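Local coordinates for lasso peptide isopeptidase AtxE2 (Asticcacaulis excentricus, PDB 5TXE), which hydrolyses the isopeptide bond of the lasso peptides astexin-2 and astexin-3, opening these threaded molecules into linear peptides, at residues S164-V176 / T183-A195. The protein carries 1 engineered substitution. Sequence-based numbering, arbitrary orientation.
Sequences SPVIEDAYDIEDV and TLIYSGRPGFVEA
Strands 173-176 and 183-188 run antiparallel, their axes 151° apart, with Val176 facing Tyr186 as a non-hydrogen-bonded pair; Glu174 N donates a nearly straight 2.9 Å bond to Ser187 O, and Ser187 N bonds to Asp175 O. Tyr186 rises from this hairpin to meet the preceding strand, 163-167. Ile167 lays CG2 over the centre of one face of the Tyr186 ring, 3.6 Å from the centroid, while its CD1 reaches Tyr186 CD1 and Leu184 CD1. Ile173 CD1 approaches the same ring obliquely at CD2, and Asp169 OD2 receives a weak bond from Tyr186 OH at the ring's edge. The arrangement belongs to a beta-propeller, as in the prolyl oligopeptidase family: 163-167 is the last, edge strand of one four-stranded antiparallel blade, 173-178 is the first strand of the next, and Ile167 of the one packs on Tyr186 of the other. Replacing Tyr186 by an alanine removes the ring, which would probably leave a gap against Ile167 CG2 and Ile173 CD1 and Asp169 OD2 without its weak hydroxyl partner. A chi1 of 49°, with CG between the backbone N and carbonyl carbon, turns the Tyr171 ring onto Pro190, whose CD lies 3.7 Å from the centroid over one face; Asp169 CB sits toward the rim of the opposite face. A water joins Tyr171 OH to Tyr186 O. Where the strand gives way to helix 190-202, Arg189 NE forms a 2.9 Å salt bridge to the syn lone pair of Glu174 OE2, the carboxylate and guanidinium planes turned 72° apart; a second water links that same oxygen to Asp172 O and Arg189 N.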
loop_
_atom_site.group_PDB
_atom_site.type_symbol
_atom_site.label_atom_id
_atom_site.label_comp_id
_atom_site.label_asym_id
_atom_site.label_seq_id
_atom_site.Cartn_x
_atom_site.Cartn_y
_atom_site.Cartn_z
ATOM N N SER A 164 -28.631 8.294 -2.836
ATOM C CA SER A 164 -29.220 7.675 -1.655
ATOM C C SER A 164 -28.940 6.199 -1.682
ATOM O O SER A 164 -28.617 5.673 -2.699
ATOM C CB SER A 164 -30.721 7.907 -1.627
ATOM O OG SER A 164 -31.218 7.523 -2.857
ATOM N N PRO A 165 -29.046 5.537 -0.541
ATOM C CA PRO A 165 -28.807 4.120 -0.493
ATOM C C PRO A 165 -29.967 3.373 -1.128
ATOM O O PRO A 165 -31.132 3.692 -0.830
ATOM C CB PRO A 165 -28.762 3.820 1.019
ATOM C CG PRO A 165 -29.546 4.901 1.686
ATOM C CD PRO A 165 -29.359 6.116 0.783
ATOM N N VAL A 166 -29.664 2.365 -1.953
ATOM C CA VAL A 166 -30.710 1.556 -2.594
ATOM C C VAL A 166 -30.665 0.096 -2.233
ATOM O O VAL A 166 -31.624 -0.617 -2.412
ATOM C CB VAL A 166 -30.702 1.753 -4.103
ATOM C CG1 VAL A 166 -31.027 3.211 -4.438
ATOM C CG2 VAL A 166 -29.342 1.407 -4.706
ATOM N N ILE A 167 -29.566 -0.377 -1.679
ATOM C CA ILE A 167 -29.549 -1.741 -1.219
ATOM C C ILE A 167 -28.912 -1.788 0.156
ATOM O O ILE A 167 -27.784 -1.298 0.340
ATOM C CB ILE A 167 -28.726 -2.642 -2.196
ATOM C CG1 ILE A 167 -29.217 -2.492 -3.640
ATOM C CG2 ILE A 167 -28.845 -4.102 -1.797
ATOM C CD1 ILE A 167 -28.441 -3.305 -4.653
ATOM N N GLU A 168 -29.585 -2.477 1.075
ATOM C CA GLU A 168 -29.032 -2.762 2.382
ATOM C C GLU A 168 -29.409 -4.172 2.732
ATOM O O GLU A 168 -30.480 -4.607 2.395
ATOM C CB GLU A 168 -29.637 -1.847 3.442
ATOM C CG GLU A 168 -29.037 -2.088 4.813
ATOM C CD GLU A 168 -29.687 -1.245 5.914
ATOM O OE1 GLU A 168 -30.199 -0.147 5.619
ATOM O OE2 GLU A 168 -29.638 -1.694 7.089
ATOM N N ASP A 169 -28.557 -4.890 3.438
ATOM C CA ASP A 169 -28.990 -6.151 3.988
ATOM C C ASP A 169 -28.412 -6.392 5.388
ATOM O O ASP A 169 -27.705 -5.552 5.916
ATOM C CB ASP A 169 -28.631 -7.233 2.978
ATOM C CG ASP A 169 -29.704 -8.340 2.879
ATOM O OD1 ASP A 169 -30.186 -8.801 3.962
ATOM O OD2 ASP A 169 -30.015 -8.765 1.724
ATOM N N ALA A 170 -28.712 -7.532 5.983
ATOM C CA ALA A 170 -28.066 -7.945 7.252
ATOM C C ALA A 170 -26.533 -8.105 7.164
ATOM O O ALA A 170 -25.845 -8.134 8.182
ATOM C CB ALA A 170 -28.659 -9.251 7.740
ATOM N N TYR A 171 -26.000 -8.161 5.953
ATOM C CA TYR A 171 -24.571 -8.324 5.739
ATOM C C TYR A 171 -24.085 -7.151 4.935
ATOM O O TYR A 171 -24.901 -6.441 4.246
ATOM C CB TYR A 171 -24.308 -9.650 5.037
ATOM C CG TYR A 171 -25.155 -9.905 3.820
ATOM C CD1 TYR A 171 -26.401 -10.542 3.917
ATOM C CD2 TYR A 171 -24.707 -9.558 2.582
ATOM C CE1 TYR A 171 -27.180 -10.793 2.796
ATOM C CE2 TYR A 171 -25.469 -9.800 1.450
ATOM C CZ TYR A 171 -26.710 -10.411 1.568
ATOM O OH TYR A 171 -27.430 -10.664 0.449
ATOM N N ASP A 172 -22.781 -6.897 5.029
ATOM C CA ASP A 172 -22.184 -5.881 4.174
ATOM C C ASP A 172 -22.256 -6.308 2.696
ATOM O O ASP A 172 -21.918 -7.470 2.365
ATOM C CB ASP A 172 -20.706 -5.628 4.498
ATOM C CG ASP A 172 -20.496 -4.955 5.856
ATOM O OD1 ASP A 172 -21.362 -4.145 6.353
ATOM O OD2 ASP A 172 -19.403 -5.223 6.381
ATOM N N ILE A 173 -22.606 -5.370 1.816
ATOM C CA ILE A 173 -22.592 -5.693 0.409
ATOM C C ILE A 173 -21.131 -5.637 -0.018
ATOM O O ILE A 173 -20.428 -4.676 0.317
ATOM C CB ILE A 173 -23.354 -4.679 -0.424
ATOM C CG1 ILE A 173 -24.804 -4.508 0.053
ATOM C CG2 ILE A 173 -23.312 -5.087 -1.899
ATOM C CD1 ILE A 173 -25.490 -5.806 0.401
ATOM N N GLU A 174 -20.702 -6.602 -0.828
ATOM C CA GLU A 174 -19.284 -6.705 -1.258
ATOM C C GLU A 174 -19.024 -6.270 -2.672
ATOM O O GLU A 174 -17.900 -5.969 -2.998
ATOM C CB GLU A 174 -18.758 -8.132 -1.039
ATOM C CG GLU A 174 -18.653 -8.420 0.461
ATOM C CD GLU A 174 -18.303 -9.851 0.840
ATOM O OE1 GLU A 174 -17.833 -10.634 -0.037
ATOM O OE2 GLU A 174 -18.480 -10.194 2.041
ATOM N N ASP A 175 -20.068 -6.234 -3.522
ATOM C CA ASP A 175 -19.908 -5.801 -4.904
ATOM C C ASP A 175 -21.287 -5.605 -5.531
ATOM O O ASP A 175 -22.283 -6.116 -5.039
ATOM C CB ASP A 175 -19.168 -6.871 -5.735
ATOM C CG ASP A 175 -18.377 -6.281 -6.907
ATOM O OD1 ASP A 175 -18.442 -5.056 -7.221
ATOM O OD2 ASP A 175 -17.706 -7.074 -7.579
ATOM N N VAL A 176 -21.284 -4.911 -6.652
ATOM C CA VAL A 176 -22.497 -4.561 -7.357
ATOM C C VAL A 176 -22.184 -4.247 -8.844
ATOM O O VAL A 176 -21.109 -3.726 -9.154
ATOM C CB VAL A 176 -23.139 -3.334 -6.662
ATOM C CG1 VAL A 176 -22.214 -2.114 -6.753
ATOM C CG2 VAL A 176 -24.504 -3.034 -7.269
ATOM N N THR A 183 -31.873 -2.292 -12.907
ATOM C CA THR A 183 -31.696 -3.563 -12.232
ATOM C C THR A 183 -30.251 -3.726 -11.791
ATOM O O THR A 183 -29.339 -3.439 -12.570
ATOM C CB THR A 183 -32.064 -4.682 -13.191
ATOM O OG1 THR A 183 -33.359 -4.417 -13.761
ATOM C CG2 THR A 183 -32.056 -5.983 -12.497
ATOM N N LEU A 184 -30.047 -4.160 -10.540
ATOM C CA LEU A 184 -28.702 -4.276 -9.961
ATOM C C LEU A 184 -28.545 -5.671 -9.457
ATOM O O LEU A 184 -29.445 -6.228 -8.830
ATOM C CB LEU A 184 -28.487 -3.302 -8.775
ATOM C CG LEU A 184 -28.446 -1.812 -9.056
ATOM C CD1 LEU A 184 -28.513 -1.060 -7.738
ATOM C CD2 LEU A 184 -27.176 -1.439 -9.786
ATOM N N ILE A 185 -27.361 -6.208 -9.674
ATOM C CA ILE A 185 -26.993 -7.464 -9.032
ATOM C C ILE A 185 -25.913 -7.181 -7.976
ATOM O O ILE A 185 -25.051 -6.337 -8.166
ATOM C CB ILE A 185 -26.480 -8.490 -10.065
ATOM C CG1 ILE A 185 -26.110 -9.765 -9.363
ATOM C CG2 ILE A 185 -25.290 -7.954 -10.840
ATOM C CD1 ILE A 185 -25.900 -10.929 -10.308
ATOM N N TYR A 186 -25.989 -7.870 -6.863
ATOM C CA TYR A 186 -25.091 -7.613 -5.763
ATOM C C TYR A 186 -24.818 -8.858 -4.977
ATOM O O TYR A 186 -25.570 -9.833 -5.047
ATOM C CB TYR A 186 -25.663 -6.550 -4.832
ATOM C CG TYR A 186 -26.872 -6.969 -3.995
ATOM C CD1 TYR A 186 -28.184 -6.861 -4.480
ATOM C CD2 TYR A 186 -26.719 -7.386 -2.690
ATOM C CE1 TYR A 186 -29.309 -7.186 -3.697
ATOM C CE2 TYR A 186 -27.850 -7.714 -1.910
ATOM C CZ TYR A 186 -29.140 -7.607 -2.431
ATOM O OH TYR A 186 -30.237 -7.924 -1.639
ATOM N N SER A 187 -23.676 -8.832 -4.286
ATOM C CA SER A 187 -23.143 -10.006 -3.594
ATOM C C SER A 187 -22.804 -9.714 -2.148
ATOM O O SER A 187 -22.625 -8.560 -1.758
ATOM C CB SER A 187 -21.857 -10.473 -4.282
ATOM O OG SER A 187 -20.855 -9.493 -4.269
ATOM N N GLY A 188 -22.696 -10.772 -1.360
ATOM C CA GLY A 188 -22.160 -10.680 0.016
ATOM C C GLY A 188 -22.298 -11.999 0.743
ATOM O O GLY A 188 -22.632 -12.992 0.100
ATOM N N ARG A 189 -22.134 -12.008 2.078
ATOM C CA ARG A 189 -21.997 -13.232 2.809
ATOM C C ARG A 189 -22.851 -13.326 4.061
ATOM O O ARG A 189 -22.347 -13.235 5.176
ATOM C CB ARG A 189 -20.511 -13.472 3.133
ATOM C CG ARG A 189 -19.653 -13.673 1.876
ATOM C CD ARG A 189 -18.173 -13.933 2.141
ATOM N NE ARG A 189 -17.569 -12.819 2.837
ATOM C CZ ARG A 189 -16.387 -12.882 3.451
ATOM N NH1 ARG A 189 -15.676 -13.994 3.426
ATOM N NH2 ARG A 189 -15.918 -11.834 4.066
ATOM N N PRO A 190 -24.138 -13.607 3.889
ATOM C CA PRO A 190 -24.968 -13.764 5.066
ATOM C C PRO A 190 -24.451 -14.886 5.915
ATOM O O PRO A 190 -24.672 -14.879 7.117
ATOM C CB PRO A 190 -26.343 -14.139 4.486
ATOM C CG PRO A 190 -26.086 -14.552 3.069
ATOM C CD PRO A 190 -24.925 -13.707 2.642
ATOM N N GLY A 191 -23.787 -15.878 5.323
ATOM C CA GLY A 191 -23.230 -16.983 6.148
ATOM C C GLY A 191 -22.211 -16.482 7.202
ATOM O O GLY A 191 -21.977 -17.129 8.221
ATOM N N PHE A 192 -21.567 -15.371 6.924
ATOM C CA PHE A 192 -20.540 -14.848 7.791
ATOM C C PHE A 192 -21.249 -14.326 9.026
ATOM O O PHE A 192 -20.828 -14.590 10.140
ATOM C CB PHE A 192 -19.731 -13.745 7.107
ATOM C CG PHE A 192 -18.655 -13.188 7.977
ATOM C CD1 PHE A 192 -18.949 -12.210 8.901
ATOM C CD2 PHE A 192 -17.373 -13.673 7.920
ATOM C CE1 PHE A 192 -17.956 -11.707 9.732
ATOM C CE2 PHE A 192 -16.395 -13.182 8.739
ATOM C CZ PHE A 192 -16.660 -12.195 9.648
ATOM N N VAL A 193 -22.357 -13.635 8.818
ATOM C CA VAL A 193 -23.209 -13.183 9.911
ATOM C C VAL A 193 -23.761 -14.314 10.774
ATOM O O VAL A 193 -23.737 -14.248 11.999
ATOM C CB VAL A 193 -24.367 -12.304 9.364
ATOM C CG1 VAL A 193 -25.325 -11.885 10.486
ATOM C CG2 VAL A 193 -23.800 -11.042 8.726
ATOM N N GLU A 194 -24.276 -15.347 10.145
ATOM C CA GLU A 194 -24.760 -16.495 10.875
ATOM C C GLU A 194 -23.619 -17.183 11.690
ATOM O O GLU A 194 -23.843 -17.701 12.772
ATOM C CB GLU A 194 -25.431 -17.502 9.902
ATOM C CG GLU A 194 -26.628 -16.896 9.114
ATOM C CD GLU A 194 -27.025 -17.635 7.805
ATOM O OE1 GLU A 194 -26.353 -18.633 7.385
ATOM O OE2 GLU A 194 -28.043 -17.204 7.195
ATOM N N ALA A 195 -22.436 -17.270 11.121
ATOM C CA ALA A 195 -21.334 -17.958 11.772
ATOM C C ALA A 195 -20.961 -17.143 13.021
ATOM O O ALA A 195 -20.657 -17.735 14.048
ATOM C CB ALA A 195 -20.126 -18.076 10.857
HETATM O O HOH W 1 -26.178 -10.701 -2.303
HETATM O O HOH W 2 -20.958 -9.677 3.266
#